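Local structure of maternal protein tudor (4Q5W) at residues L19-K24 with V140-V145. The protein acts in germ cells, probably in piRNA-guided transposon repression, through extended Tudor domains, the ninth of which is linked to recognition of symmetrically dimethylated arginine in Aubergine. Sequence-based numbering, arbitrary orientation.
Sequences LQFSEK and VAVEFV
In the five-stranded sheet that, as in other extended Tudor domains, probably forms the SN-like (OB-fold) part beside the Tudor core, Leu19 and Phe21 pack against Val140, Val142 and Phe144. The contact is wholly apolar, made by side chains of two strands that run nearly perpendicular, 86° apart. Val142 sits at its middle: its CG2 touches Leu19 CD2 at 3.8 Å and also lies 3.9 Å from Phe21 CE2. The same leucine methyl reaches Val140 CG2 at 4.1 Å, so one branch of Leu19 bridges two valines. The first bond of the Phe21 side chain does not point at the other strand; CG anti to the carbonyl carbon (chi1 -75°) carries the ring to it. Phe144 arrives from the opposite direction, and the two rings meet obliquely, Phe21 CZ to Phe144 CZ, 3.9 Å. Replacing Phe21 with an alanine would probably open a gap beside Val142 and take from the Phe144 ring its contact with strand 19-21. Phe144 also lies close to a bound HEPES molecule, probably from the crystallisation liquor. Strand 5-11 hydrogen-bonds to both strands and so links them, with Ala6 packed against Leu19 and Phe21; Val154 and Leu156 of strand 153-158 pack on Val142, and helix 25-37 starts just after Lys24.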
# COMPACT_ATOMS: atom_id res chain seq x y z
N LEU A 19 4.78 1.69 -1.82
CA LEU A 19 4.90 2.37 -3.11
C LEU A 19 5.33 1.42 -4.20
O LEU A 19 6.18 0.56 -3.97
CB LEU A 19 5.99 3.46 -3.06
CG LEU A 19 5.77 4.75 -2.29
CD1 LEU A 19 5.93 4.44 -0.84
CD2 LEU A 19 6.75 5.82 -2.70
N GLN A 20 4.80 1.62 -5.40
CA GLN A 20 5.28 0.88 -6.55
C GLN A 20 6.15 1.80 -7.39
O GLN A 20 5.67 2.78 -7.95
CB GLN A 20 4.10 0.38 -7.38
CG GLN A 20 3.22 -0.59 -6.61
CD GLN A 20 2.02 -1.03 -7.41
OE1 GLN A 20 1.73 -0.45 -8.46
NE2 GLN A 20 1.33 -2.06 -6.94
N PHE A 21 7.44 1.50 -7.47
CA PHE A 21 8.36 2.33 -8.24
C PHE A 21 8.18 2.10 -9.73
O PHE A 21 7.85 0.98 -10.15
CB PHE A 21 9.80 2.10 -7.80
CG PHE A 21 10.11 2.74 -6.48
CD1 PHE A 21 9.92 2.05 -5.30
CD2 PHE A 21 10.55 4.05 -6.42
CE1 PHE A 21 10.17 2.64 -4.07
CE2 PHE A 21 10.81 4.66 -5.19
CZ PHE A 21 10.62 3.95 -4.02
N SER A 22 8.37 3.15 -10.53
CA SER A 22 7.97 3.12 -11.94
C SER A 22 8.64 2.02 -12.76
O SER A 22 8.07 1.55 -13.74
CB SER A 22 8.16 4.49 -12.61
OG SER A 22 9.53 4.83 -12.79
N GLU A 23 9.84 1.61 -12.34
CA GLU A 23 10.56 0.52 -13.02
C GLU A 23 9.72 -0.75 -13.12
O GLU A 23 9.93 -1.57 -14.02
CB GLU A 23 11.88 0.20 -12.30
CG GLU A 23 11.66 -0.46 -10.94
CD GLU A 23 12.93 -1.02 -10.29
OE1 GLU A 23 14.04 -0.83 -10.84
OE2 GLU A 23 12.79 -1.65 -9.21
N LYS A 24 8.78 -0.92 -12.19
CA LYS A 24 7.96 -2.13 -12.12
C LYS A 24 6.54 -2.00 -12.67
O LYS A 24 5.72 -2.91 -12.51
CB LYS A 24 7.87 -2.61 -10.67
CG LYS A 24 9.14 -3.26 -10.14
CD LYS A 24 8.89 -3.79 -8.74
CE LYS A 24 10.09 -4.53 -8.17
NZ LYS A 24 9.80 -4.89 -6.74
N VAL A 140 4.01 10.24 -6.95
CA VAL A 140 4.99 11.02 -6.20
C VAL A 140 6.40 10.89 -6.73
O VAL A 140 6.80 9.85 -7.27
CB VAL A 140 5.02 10.62 -4.70
CG1 VAL A 140 3.77 11.08 -3.99
CG2 VAL A 140 5.20 9.09 -4.55
N ALA A 141 7.17 11.96 -6.57
CA ALA A 141 8.61 11.88 -6.75
C ALA A 141 9.22 11.47 -5.42
O ALA A 141 8.77 11.89 -4.35
CB ALA A 141 9.17 13.23 -7.22
N VAL A 142 10.24 10.62 -5.49
CA VAL A 142 10.82 10.06 -4.27
C VAL A 142 12.31 10.38 -4.19
O VAL A 142 13.06 10.12 -5.13
CB VAL A 142 10.64 8.52 -4.23
CG1 VAL A 142 11.22 7.94 -2.93
CG2 VAL A 142 9.18 8.16 -4.39
N GLU A 143 12.73 10.97 -3.08
CA GLU A 143 14.14 11.16 -2.79
C GLU A 143 14.50 10.41 -1.51
O GLU A 143 13.77 10.50 -0.52
CB GLU A 143 14.45 12.65 -2.63
CG GLU A 143 15.80 12.95 -2.00
CD GLU A 143 16.08 14.44 -1.93
OE1 GLU A 143 15.50 15.19 -2.75
OE2 GLU A 143 16.88 14.86 -1.06
N PHE A 144 15.62 9.69 -1.51
CA PHE A 144 16.02 8.93 -0.32
C PHE A 144 16.83 9.72 0.70
O PHE A 144 17.89 10.26 0.40
CB PHE A 144 16.73 7.64 -0.72
CG PHE A 144 15.81 6.60 -1.28
CD1 PHE A 144 15.19 5.69 -0.45
CD2 PHE A 144 15.53 6.57 -2.64
CE1 PHE A 144 14.32 4.76 -0.96
CE2 PHE A 144 14.66 5.64 -3.15
CZ PHE A 144 14.05 4.73 -2.31
N VAL A 145 16.33 9.76 1.93
CA VAL A 145 17.03 10.40 3.03
C VAL A 145 17.97 9.41 3.69
O VAL A 145 19.13 9.73 3.96
CB VAL A 145 16.06 10.92 4.11
CG1 VAL A 145 16.83 11.66 5.20
CG2 VAL A 145 14.99 11.81 3.49